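Local structure of aminoacyl-tRNA synthetase (Cryptosporidium parvum, 5F9Z) at residues V447-E452 with T492-C497; A441-D446 with T505-S510; G210-N215 with T224-G229; E186-I191 with A241-L246. The protein probably attaches proline to its cognate tRNA using ATP, as a class II aminoacyl-tRNA synthetase, and is here bound to halofuginone and an ATP analogue. All blocks are in the same frame, centred on the assembly; numbering follows the deposited sequence.

Contact 1: residues V447-E452 with T492-C497. With ZN (zinc ion), chain F.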
# COMPACT_ATOMS: atom_id res chain seq x y z
N VAL A 447 -17.35 7.22 -21.70
CA VAL A 447 -17.52 8.13 -20.57
C VAL A 447 -19.00 8.31 -20.25
O VAL A 447 -19.39 8.35 -19.07
CB VAL A 447 -16.84 9.48 -20.87
CG1 VAL A 447 -17.17 10.49 -19.78
CG2 VAL A 447 -15.34 9.30 -20.99
N SER A 448 -19.84 8.41 -21.28
CA SER A 448 -21.27 8.57 -21.06
C SER A 448 -21.86 7.35 -20.35
O SER A 448 -22.78 7.49 -19.54
CB SER A 448 -21.98 8.81 -22.39
OG SER A 448 -21.65 7.80 -23.33
N CYS A 449 -21.35 6.16 -20.65
CA CYS A 449 -21.87 4.96 -20.01
C CYS A 449 -21.52 4.93 -18.53
O CYS A 449 -22.38 4.64 -17.68
CB CYS A 449 -21.33 3.71 -20.71
SG CYS A 449 -22.14 2.17 -20.21
N GLU A 450 -20.26 5.24 -18.19
CA GLU A 450 -19.87 5.25 -16.78
C GLU A 450 -20.58 6.35 -16.00
O GLU A 450 -20.89 6.16 -14.82
CB GLU A 450 -18.35 5.42 -16.66
CG GLU A 450 -17.84 5.23 -15.24
CD GLU A 450 -16.33 5.16 -15.16
OE1 GLU A 450 -15.67 5.40 -16.20
OE2 GLU A 450 -15.80 4.87 -14.07
N GLU A 451 -20.83 7.49 -16.64
CA GLU A 451 -21.57 8.56 -15.97
C GLU A 451 -22.96 8.08 -15.56
O GLU A 451 -23.43 8.41 -14.46
CB GLU A 451 -21.67 9.78 -16.87
N GLU A 452 -23.62 7.31 -16.42
CA GLU A 452 -24.93 6.76 -16.07
C GLU A 452 -24.82 5.56 -15.15
O GLU A 452 -25.72 5.33 -14.33
CB GLU A 452 -25.69 6.38 -17.35
CG GLU A 452 -25.93 7.54 -18.30
CD GLU A 452 -26.96 8.53 -17.79
OE1 GLU A 452 -27.60 8.26 -16.75
OE2 GLU A 452 -27.14 9.58 -18.43
N THR A 492 -20.98 -9.60 -28.09
CA THR A 492 -20.95 -9.25 -26.67
C THR A 492 -21.22 -7.76 -26.47
O THR A 492 -20.40 -6.91 -26.82
CB THR A 492 -19.60 -9.61 -26.05
OG1 THR A 492 -19.39 -11.03 -26.16
CG2 THR A 492 -19.56 -9.22 -24.58
N LYS A 493 -22.39 -7.44 -25.92
CA LYS A 493 -22.77 -6.06 -25.67
C LYS A 493 -22.34 -5.63 -24.27
O LYS A 493 -22.00 -6.45 -23.42
CB LYS A 493 -24.28 -5.89 -25.83
N CYS A 494 -22.35 -4.32 -24.05
CA CYS A 494 -22.05 -3.78 -22.74
C CYS A 494 -23.09 -4.25 -21.73
O CYS A 494 -24.27 -4.43 -22.04
CB CYS A 494 -22.02 -2.25 -22.78
SG CYS A 494 -21.91 -1.45 -21.17
N PHE A 495 -22.64 -4.47 -20.49
CA PHE A 495 -23.54 -4.92 -19.44
C PHE A 495 -24.58 -3.86 -19.06
O PHE A 495 -25.54 -4.19 -18.36
CB PHE A 495 -22.74 -5.32 -18.19
CG PHE A 495 -22.33 -4.15 -17.33
CD1 PHE A 495 -21.31 -3.31 -17.73
CD2 PHE A 495 -22.97 -3.91 -16.12
CE1 PHE A 495 -20.93 -2.24 -16.94
CE2 PHE A 495 -22.59 -2.85 -15.33
CZ PHE A 495 -21.57 -2.01 -15.74
N PHE A 496 -24.40 -2.62 -19.51
CA PHE A 496 -25.28 -1.52 -19.13
C PHE A 496 -25.99 -0.89 -20.31
O PHE A 496 -27.22 -0.79 -20.31
CB PHE A 496 -24.46 -0.45 -18.37
CG PHE A 496 -25.30 0.61 -17.74
CD1 PHE A 496 -25.94 0.38 -16.53
CD2 PHE A 496 -25.45 1.85 -18.33
CE1 PHE A 496 -26.71 1.36 -15.93
CE2 PHE A 496 -26.22 2.84 -17.74
CZ PHE A 496 -26.85 2.59 -16.54
N CYS A 497 -25.25 -0.48 -21.34
CA CYS A 497 -25.84 0.18 -22.50
C CYS A 497 -25.88 -0.79 -23.69
O CYS A 497 -25.47 -1.95 -23.60
CB CYS A 497 -25.06 1.45 -22.85
SG CYS A 497 -23.53 1.15 -23.75
ZN ZN F . -21.73 0.86 -22.09

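Contact 2: residues A441-D446 with T505-S510. With ZN (zinc ion), chain F.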
# COMPACT_ATOMS: atom_id res chain seq x y z
N ALA A 441 -17.40 -7.03 -15.57
CA ALA A 441 -18.52 -7.03 -16.50
C ALA A 441 -18.08 -6.62 -17.89
O ALA A 441 -17.10 -5.87 -18.05
CB ALA A 441 -19.62 -6.07 -16.02
N PRO A 442 -18.77 -7.09 -18.93
CA PRO A 442 -18.51 -6.60 -20.29
C PRO A 442 -18.91 -5.13 -20.39
O PRO A 442 -20.05 -4.77 -20.13
CB PRO A 442 -19.40 -7.48 -21.17
CG PRO A 442 -19.79 -8.65 -20.31
CD PRO A 442 -19.81 -8.14 -18.91
N TRP A 443 -17.96 -4.29 -20.78
CA TRP A 443 -18.16 -2.85 -20.76
C TRP A 443 -17.71 -2.22 -22.08
O TRP A 443 -16.76 -2.69 -22.71
CB TRP A 443 -17.41 -2.20 -19.60
CG TRP A 443 -17.83 -0.79 -19.34
CD1 TRP A 443 -19.08 -0.26 -19.51
CD2 TRP A 443 -17.00 0.28 -18.87
NE1 TRP A 443 -19.08 1.07 -19.18
CE2 TRP A 443 -17.82 1.43 -18.78
CE3 TRP A 443 -15.65 0.38 -18.52
CZ2 TRP A 443 -17.33 2.66 -18.36
CZ3 TRP A 443 -15.17 1.61 -18.10
CH2 TRP A 443 -16.00 2.73 -18.02
N CYS A 444 -18.41 -1.16 -22.47
CA CYS A 444 -18.06 -0.41 -23.67
C CYS A 444 -17.02 0.67 -23.42
O CYS A 444 -16.44 1.19 -24.38
CB CYS A 444 -19.31 0.24 -24.27
SG CYS A 444 -19.94 1.65 -23.33
N GLU A 445 -16.79 1.03 -22.15
CA GLU A 445 -15.77 1.97 -21.70
C GLU A 445 -16.04 3.41 -22.12
O GLU A 445 -15.13 4.25 -22.03
CB GLU A 445 -14.37 1.56 -22.18
CG GLU A 445 -13.96 0.16 -21.76
CD GLU A 445 -12.64 -0.27 -22.35
OE1 GLU A 445 -11.88 0.61 -22.82
OE2 GLU A 445 -12.34 -1.48 -22.34
N ASP A 446 -17.25 3.73 -22.55
CA ASP A 446 -17.58 5.11 -22.88
C ASP A 446 -17.73 5.94 -21.60
O ASP A 446 -18.16 5.44 -20.56
CB ASP A 446 -18.88 5.18 -23.69
CG ASP A 446 -18.75 4.53 -25.05
OD1 ASP A 446 -17.61 4.36 -25.53
OD2 ASP A 446 -19.79 4.19 -25.65
N THR A 505 -14.27 -4.99 -17.51
CA THR A 505 -13.79 -3.95 -16.61
C THR A 505 -14.20 -4.27 -15.18
O THR A 505 -15.32 -4.72 -14.94
CB THR A 505 -14.31 -2.57 -17.03
OG1 THR A 505 -13.79 -2.23 -18.32
CG2 THR A 505 -13.90 -1.50 -16.02
N LEU A 506 -13.28 -4.05 -14.25
CA LEU A 506 -13.55 -4.28 -12.83
C LEU A 506 -14.29 -3.09 -12.24
O LEU A 506 -13.80 -1.96 -12.28
CB LEU A 506 -12.23 -4.52 -12.09
CG LEU A 506 -12.31 -5.11 -10.68
CD1 LEU A 506 -12.96 -6.49 -10.72
CD2 LEU A 506 -10.93 -5.18 -10.05
N PHE A 507 -15.48 -3.34 -11.71
CA PHE A 507 -16.32 -2.31 -11.11
C PHE A 507 -16.47 -2.54 -9.61
O PHE A 507 -16.21 -3.64 -9.10
CB PHE A 507 -17.71 -2.27 -11.76
CG PHE A 507 -17.72 -1.69 -13.15
CD1 PHE A 507 -17.51 -2.50 -14.25
CD2 PHE A 507 -17.95 -0.34 -13.34
CE1 PHE A 507 -17.53 -1.96 -15.53
CE2 PHE A 507 -17.96 0.20 -14.61
CZ PHE A 507 -17.75 -0.61 -15.71
N GLY A 508 -16.90 -1.50 -8.92
CA GLY A 508 -17.16 -1.61 -7.50
C GLY A 508 -17.09 -0.26 -6.82
O GLY A 508 -16.68 0.74 -7.40
N ARG A 509 -17.51 -0.25 -5.56
CA ARG A 509 -17.37 0.92 -4.71
C ARG A 509 -15.95 0.97 -4.15
O ARG A 509 -15.34 -0.07 -3.86
CB ARG A 509 -18.39 0.90 -3.58
CG ARG A 509 -19.83 0.73 -4.04
CD ARG A 509 -20.81 0.86 -2.88
NE ARG A 509 -22.21 0.79 -3.32
CZ ARG A 509 -22.99 -0.27 -3.17
NH1 ARG A 509 -22.52 -1.37 -2.58
NH2 ARG A 509 -24.24 -0.24 -3.60
N SER A 510 -15.42 2.18 -4.00
CA SER A 510 -14.03 2.36 -3.62
C SER A 510 -13.93 3.34 -2.45
O SER A 510 -14.90 3.98 -2.05
CB SER A 510 -13.19 2.87 -4.80
OG SER A 510 -13.47 4.24 -5.06
ZN ZN F . -21.73 0.86 -22.09
O HOH W 1 -13.86 -3.02 -20.79

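Contact 3: residues G210-N215 with T224-G229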
# COMPACT_ATOMS: atom_id res chain seq x y z
N GLY A 210 -4.16 -2.72 -14.13
CA GLY A 210 -5.10 -2.35 -15.17
C GLY A 210 -4.96 -0.90 -15.55
O GLY A 210 -4.07 -0.19 -15.06
N THR A 211 -5.85 -0.46 -16.43
CA THR A 211 -5.88 0.90 -16.93
C THR A 211 -7.17 1.59 -16.47
O THR A 211 -8.25 1.00 -16.54
CB THR A 211 -5.79 0.93 -18.46
OG1 THR A 211 -4.61 0.24 -18.88
CG2 THR A 211 -5.73 2.37 -18.96
N LYS A 212 -7.04 2.82 -16.00
CA LYS A 212 -8.21 3.60 -15.63
C LYS A 212 -9.02 3.95 -16.87
O LYS A 212 -8.48 4.12 -17.97
CB LYS A 212 -7.79 4.89 -14.91
CG LYS A 212 -7.22 4.67 -13.52
CD LYS A 212 -8.26 4.12 -12.57
CE LYS A 212 -7.71 4.01 -11.16
NZ LYS A 212 -8.69 3.40 -10.22
N SER A 213 -10.33 4.07 -16.69
CA SER A 213 -11.19 4.53 -17.76
C SER A 213 -10.92 6.01 -18.05
O SER A 213 -10.22 6.70 -17.30
CB SER A 213 -12.66 4.31 -17.40
OG SER A 213 -13.01 5.02 -16.23
N GLU A 214 -11.49 6.49 -19.15
CA GLU A 214 -11.32 7.90 -19.51
C GLU A 214 -11.95 8.81 -18.46
O GLU A 214 -11.42 9.89 -18.18
CB GLU A 214 -11.92 8.16 -20.89
CG GLU A 214 -11.27 7.38 -22.01
CD GLU A 214 -9.82 7.79 -22.26
OE1 GLU A 214 -9.45 8.93 -21.91
OE2 GLU A 214 -9.06 6.96 -22.80
N ASN A 215 -13.06 8.38 -17.87
CA ASN A 215 -13.72 9.17 -16.84
C ASN A 215 -13.00 9.11 -15.50
O ASN A 215 -13.19 10.00 -14.67
CB ASN A 215 -15.17 8.71 -16.68
CG ASN A 215 -15.94 9.53 -15.66
OD1 ASN A 215 -16.46 8.99 -14.68
ND2 ASN A 215 -16.01 10.83 -15.87
N THR A 224 -3.75 6.56 -17.62
CA THR A 224 -3.50 6.33 -16.20
C THR A 224 -3.66 4.85 -15.91
O THR A 224 -4.78 4.32 -15.97
CB THR A 224 -4.44 7.16 -15.32
OG1 THR A 224 -4.14 8.55 -15.48
CG2 THR A 224 -4.26 6.78 -13.86
N LYS A 225 -2.56 4.18 -15.61
CA LYS A 225 -2.58 2.79 -15.17
C LYS A 225 -2.44 2.74 -13.66
O LYS A 225 -1.84 3.63 -13.04
CB LYS A 225 -1.46 1.99 -15.84
CG LYS A 225 -1.57 1.96 -17.36
CD LYS A 225 -0.55 1.01 -17.97
CE LYS A 225 -0.76 0.90 -19.48
NZ LYS A 225 0.18 -0.07 -20.10
N SER A 226 -3.02 1.71 -13.05
CA SER A 226 -3.06 1.63 -11.60
C SER A 226 -3.09 0.17 -11.17
O SER A 226 -3.28 -0.74 -11.97
CB SER A 226 -4.27 2.37 -11.03
OG SER A 226 -5.47 1.70 -11.36
N ILE A 227 -2.89 -0.03 -9.87
CA ILE A 227 -3.12 -1.31 -9.21
C ILE A 227 -4.24 -1.09 -8.20
O ILE A 227 -4.15 -0.20 -7.35
CB ILE A 227 -1.85 -1.84 -8.53
CG1 ILE A 227 -1.10 -0.73 -7.80
CG2 ILE A 227 -0.94 -2.50 -9.55
CD1 ILE A 227 0.06 -1.22 -6.97
N GLU A 228 -5.29 -1.89 -8.31
CA GLU A 228 -6.47 -1.75 -7.46
C GLU A 228 -6.46 -2.83 -6.38
O GLU A 228 -6.35 -4.02 -6.69
CB GLU A 228 -7.75 -1.84 -8.28
CG GLU A 228 -7.91 -0.76 -9.34
CD GLU A 228 -7.98 0.64 -8.74
OE1 GLU A 228 -7.14 1.48 -9.10
OE2 GLU A 228 -8.89 0.89 -7.92
N GLY A 229 -6.57 -2.41 -5.12
CA GLY A 229 -6.77 -3.32 -4.02
C GLY A 229 -8.24 -3.40 -3.63
O GLY A 229 -9.10 -2.73 -4.19
O HOH W 2 -6.55 5.93 -18.86

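Contact 4: residues E186-I191 with A241-L246. With HFG (7-bromo-6-chloro-3-{3-[(2R,3S)-3-hydroxypiperidin-2-yl]-2-oxopropyl}quinazolin-4(3H)-one), chain E; ANP (phosphoaminophosphonic acid-adenylate ester), chain D.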
# COMPACT_ATOMS: atom_id res chain seq x y z
N GLU A 186 6.71 2.70 -21.84
CA GLU A 186 7.49 1.63 -21.24
C GLU A 186 7.89 1.97 -19.81
O GLU A 186 7.95 1.08 -18.95
CB GLU A 186 8.74 1.35 -22.09
CG GLU A 186 8.43 0.76 -23.45
CD GLU A 186 9.62 0.81 -24.40
OE1 GLU A 186 10.65 1.42 -24.03
OE2 GLU A 186 9.52 0.25 -25.51
N MET A 187 8.15 3.25 -19.53
CA MET A 187 8.43 3.67 -18.16
C MET A 187 7.19 3.55 -17.29
O MET A 187 7.29 3.20 -16.10
CB MET A 187 8.96 5.11 -18.15
CG MET A 187 9.38 5.61 -16.78
SD MET A 187 10.86 4.77 -16.18
CE MET A 187 11.00 5.49 -14.55
N VAL A 188 6.01 3.82 -17.85
CA VAL A 188 4.77 3.69 -17.09
C VAL A 188 4.55 2.24 -16.69
O VAL A 188 4.23 1.94 -15.53
CB VAL A 188 3.58 4.23 -17.91
CG1 VAL A 188 2.27 4.00 -17.16
CG2 VAL A 188 3.77 5.71 -18.21
N ASP A 189 4.70 1.31 -17.64
CA ASP A 189 4.51 -0.10 -17.34
C ASP A 189 5.57 -0.64 -16.40
O ASP A 189 5.28 -1.51 -15.57
CB ASP A 189 4.50 -0.91 -18.64
CG ASP A 189 3.35 -0.55 -19.55
OD1 ASP A 189 2.28 -0.17 -19.03
OD2 ASP A 189 3.51 -0.63 -20.78
N ILE A 190 6.80 -0.14 -16.51
CA ILE A 190 7.88 -0.59 -15.63
C ILE A 190 7.56 -0.23 -14.18
O ILE A 190 7.70 -1.06 -13.27
CB ILE A 190 9.23 -0.00 -16.08
CG1 ILE A 190 9.79 -0.80 -17.25
CG2 ILE A 190 10.21 0.03 -14.92
CD1 ILE A 190 11.03 -0.19 -17.87
N ILE A 191 7.12 1.01 -13.95
CA ILE A 191 6.83 1.44 -12.59
C ILE A 191 5.61 0.71 -12.04
O ILE A 191 5.57 0.34 -10.86
CB ILE A 191 6.64 2.97 -12.55
CG1 ILE A 191 7.94 3.68 -12.93
CG2 ILE A 191 6.21 3.41 -11.16
CD1 ILE A 191 9.09 3.41 -11.98
N ALA A 241 -1.80 2.15 -6.05
CA ALA A 241 -0.81 3.07 -6.59
C ALA A 241 -1.28 3.51 -7.97
O ALA A 241 -2.33 3.08 -8.45
CB ALA A 241 0.58 2.43 -6.64
N THR A 242 -0.49 4.36 -8.61
CA THR A 242 -0.87 4.88 -9.92
C THR A 242 0.37 5.24 -10.72
O THR A 242 1.40 5.62 -10.16
CB THR A 242 -1.80 6.10 -9.79
OG1 THR A 242 -2.18 6.55 -11.09
CG2 THR A 242 -1.10 7.22 -9.06
N SER A 243 0.25 5.12 -12.04
CA SER A 243 1.34 5.43 -12.96
C SER A 243 0.72 6.04 -14.21
O SER A 243 -0.08 5.38 -14.89
CB SER A 243 2.15 4.18 -13.31
OG SER A 243 3.27 4.51 -14.11
N HIS A 244 1.08 7.28 -14.52
CA HIS A 244 0.44 8.05 -15.57
C HIS A 244 1.34 8.16 -16.80
O HIS A 244 2.54 8.38 -16.67
CB HIS A 244 0.08 9.46 -15.09
CG HIS A 244 -0.62 9.49 -13.77
ND1 HIS A 244 -1.96 9.18 -13.63
CD2 HIS A 244 -0.18 9.81 -12.53
CE1 HIS A 244 -2.31 9.30 -12.36
NE2 HIS A 244 -1.25 9.68 -11.68
N LEU A 245 0.74 8.00 -17.97
CA LEU A 245 1.37 8.40 -19.23
C LEU A 245 0.89 9.81 -19.53
O LEU A 245 -0.15 10.02 -20.16
CB LEU A 245 1.04 7.43 -20.36
CG LEU A 245 1.58 7.84 -21.73
CD1 LEU A 245 3.10 7.96 -21.71
CD2 LEU A 245 1.13 6.87 -22.81
N LEU A 246 1.64 10.80 -19.04
CA LEU A 246 1.25 12.19 -19.22
C LEU A 246 1.30 12.63 -20.67
O LEU A 246 0.60 13.57 -21.05
CB LEU A 246 2.15 13.10 -18.38
CG LEU A 246 2.27 12.74 -16.90
CD1 LEU A 246 3.35 13.58 -16.23
CD2 LEU A 246 0.93 12.91 -16.19
O4' HFG E . -1.12 14.09 -8.06
C21 HFG E . -1.74 13.70 -9.01
C3' HFG E . -1.03 12.95 -10.16
C2' HFG E . 0.35 12.42 -9.78
N1' HFG E . 1.18 13.46 -9.34
C6' HFG E . 2.27 12.96 -8.56
C5' HFG E . 2.52 11.47 -8.77
C4' HFG E . 1.38 10.68 -8.40
C39 HFG E . 0.17 11.35 -8.68
O7' HFG E . -0.88 10.36 -9.15
C1' HFG E . -3.37 13.93 -9.08
N3 HFG E . -3.78 15.00 -8.07
C4 HFG E . -3.40 16.32 -8.27
O11 HFG E . -2.75 16.64 -9.27
C10 HFG E . -3.77 17.27 -7.37
C5 HFG E . -3.41 18.66 -7.55
C2 HFG E . -4.48 14.66 -7.01
N1 HFG E . -4.85 15.57 -6.09
C9 HFG E . -4.50 16.88 -6.26
C8 HFG E . -4.90 17.83 -5.31
C7 HFG E . -4.54 19.19 -5.49
BR1 HFG E . -5.08 20.51 -4.16
C6 HFG E . -3.79 19.59 -6.61
CL1 HFG E . -3.35 21.28 -6.83
PG ANP D . -8.34 10.00 -4.74
O1G ANP D . -9.55 10.46 -5.50
O2G ANP D . -8.73 8.76 -3.85
O3G ANP D . -7.83 11.17 -3.81
PB ANP D . -5.96 10.72 -6.05
O1B ANP D . -5.95 11.19 -7.53
O2B ANP D . -6.22 11.89 -5.16
N3B ANP D . -7.13 9.54 -5.84
PA ANP D . -3.23 10.57 -6.37
O1A ANP D . -3.10 12.04 -6.31
O2A ANP D . -3.20 9.99 -7.78
O3A ANP D . -4.58 10.08 -5.69
O5' ANP D . -2.08 9.95 -5.47
C5' ANP D . -1.40 8.73 -5.84
C4' ANP D . -1.86 7.61 -4.93
O4' ANP D . -1.77 8.05 -3.56
C3' ANP D . -3.31 7.19 -5.11
O3' ANP D . -3.42 6.20 -6.12
C2' ANP D . -3.67 6.62 -3.73
O2' ANP D . -3.34 5.24 -3.63
C1' ANP D . -2.78 7.45 -2.78
N9 ANP D . -3.49 8.51 -2.06
C8 ANP D . -4.29 9.48 -2.60
N7 ANP D . -4.79 10.31 -1.71
C5 ANP D . -4.27 9.85 -0.51
C6 ANP D . -4.42 10.30 0.82
N6 ANP D . -5.16 11.36 1.16
N1 ANP D . -3.77 9.62 1.79
C2 ANP D . -3.02 8.57 1.44
N3 ANP D . -2.81 8.05 0.23
C4 ANP D . -3.47 8.75 -0.71

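Contact 1: residues V447-E452 with T492-C497
Cys449 reaches from the first turn of helix 447-458 to a zinc ion that it shares with Cys494 and Cys497 of the facing loop. Its SG lies 2.3 Å from the zinc ion, while the SG atoms of Cys494 and Cys497 each stand 2.5 Å from the metal. The sulfurs meet through the metal and not through one another: Cys449 SG and Cys494 SG remain 3.8 Å apart, much too far for a disulfide. With SG anti to the backbone N (chi1 -169°), Cys449 swings its sulfur off the helix toward the loop, whereas Cys497 keeps its own tucked between the backbone N and the carbonyl carbon (chi1 79°). Cys444, just ahead of the helix, completes a four-cysteine site. Cysteine suits all these places, since its soft sulfur is a strong ligand for zinc. Cys494 and Cys497 form a CxxC turn like that of a zinc knuckle, in which the turning backbone points its amides at the first sulfur. Phe496 N donates to Cys494 SG at 3.2 Å and Cys497 N to the same sulfur at 3.5 Å, which probably draws off some thiolate charge and fixes the rotation of that side chain. Beyond the metal, Phe496 presents its ring obliquely to the helix, with CD2 3.8 Å from Cys449 SG in a sulfur-aromatic contact and CE2 3.6 Å from Glu452 CB. Glu452 thus lends its methylene to the packing, and CG leads its carboxylate away from the loop. Phe426 meets the Phe496 ring edge-to-face, and Trp443 packs against Cys449 and Cys494 from strand 438-443.

Contact 2: residues A441-D446 with T505-S510
Trp443 reaches from the end of strand 438-443 to Thr505 and Phe507 of strand 503-508. Its CB starts beside the Thr505 side chain, 3.8 Å from OG1. CG, anti to the backbone N (chi1 -167°) and 3.6 Å from Phe507 CZ, carries the ring between two neighbours. Over one face comes the rim of Phe507, whose CZ lies 3.4 Å from Trp443 CD2 in a T-shaped stack with planes at 78°; the backbone at Glu445 covers the opposite face. The CD1 and NE1 edge faces the zinc site, NE1 packing 3.4 Å from Cys449 SG. On the six-membered ring, CE3 has Thr505 OG1 at its edge, and CZ3 brushes the Thr505 methyl. Threonine suits this spot because its methyl packs on the indole while its OG1, 2.6 Å from a water, shares that water with Glu445 OE2, which also forms a salt bridge with Lys503. On the backbone, Ala441 and Thr505 form an antiparallel hydrogen-bonded pair, Thr505 N reaching Ala441 O at 3.0 Å; pairing continues through Trp443 and Lys503, so the indole reaches Phe507 diagonally, past Thr505. Cys444 SG binds the zinc ion at 2.3 Å. Helix 447-458 packs on both aromatic rings through Ile453, and strand 475-480 borders strand 503-508, touching Thr505 through Ile479.

Contact 3: residues G210-N215 with T224-G229
Gly210 and Ser226 face each other as an antiparallel hydrogen-bonded pair, with Gly210 N 3.1 Å from Ser226 O and Ser226 N 3.0 Å from Gly210 O. Thr211 and Lys225 follow as a non-hydrogen-bonded pair. Lys212 N then donates to Thr224 O at 2.7 Å, and one water bridges Lys212 O and Thr224 N, so that the backbone bonding continues one step past the Thr211-Lys225 pair. Having no side chain, Gly210 leaves its face of the pair to Ser226. These segments belong to the beta hairpin of strands 208-211 and 223-231 in the class II catalytic core, next to strand 236-247 of the ATP-analogue pocket. Lys212 carries the side-chain contact. Its CG rests on the methyl CG2 of Thr224, 3.7 Å away, and a bend at chi2 (-66°) turns the otherwise extended chain along strand 223-231, past Ser226 OG. NZ ends 2.7 Å from Glu228 OE1 in a buried salt bridge, coming from above the carboxylate plane (58° out of it). Ser226 OG donates to the same oxygen at 2.8 Å, from its anti side. Two donors thus grip OE1 and should favour a charged glutamate. A long lysine suits the span, and NZ also donates to Leu477 O of strand 475-480. On the other face Thr211 OG1 lies against the aliphatic stem of Lys225, whose ammonium group pairs with Asp189.

Contact 4: residues E186-I191 with A241-L246
His244, whose carbonyl oxygen is packed by Val188, turns the edge of its imidazole the other way, toward halofuginone. NE2 donates in the ring plane to the hydroxyl O7' of the inhibitor, 2.6 Å away and nearly straight at 166°. The ring of Phe218 meets the imidazole with planes at about 55°, and ND1 is hydrogen-bonded to Thr224 OG1, so both nitrogens are engaged, settling the ring flip. Beside it, Thr242 CG2 touches the same O7' at 3.1 Å and lies 3.6 Å from C5' of the ATP analogue, a small methyl between two ligands. Facing the helix, Ser243 OG donates to Val188 O at 3.1 Å, in the carbonyl plane and on a lone pair. With chi1 at -175°, OG points at the helix backbone; serine is short enough to let the helix come close and still satisfy its hydroxyl. Val188 spreads its two methyls along the strand: CG1 sits 3.3 Å from Ser243 OG, and CG2 lies 3.3 Å from His244 O and 3.9 Å from Leu245 CB. Helix segment 186-191 runs antiparallel to strand segment 241-246, consistent with the class II core, in which helices pack on an antiparallel sheet. Strand alternation therefore separates two chemistries: Ser243 bonds to the backing helix, while Thr242 and His244 face the ligands, His244 hydrogen-bonding the hydroxypiperidine, which probably occupies the proline site as in related complexes.

Contacts 1 and 2 share the zinc ion and have centres 8 Å apart; Phe495 N, probably hydrogen-bonded to Pro442 O at 2.6 Å, ties the knuckle to the strand. Contacts 3 and 4, with centres about 11 Å apart, lie in the catalytic core, where Lys225 O lies 2.8 Å from Ser243 N between neighbouring strands. Contact 4 touches both halofuginone and the ATP analogue, whereas contact 3 adjoins it, the Ser226 side chain lying about 6 Å from the analogue. The two regions join through contact 3: Glu450 OE1 is 2.7 Å from Ser213 OG, a probable hydrogen bond, and Trp443 CH2 packs 3.7 Å from Ser213 CB. Contacts 1 and 4 do not touch, their nearest atoms being about 14 Å apart.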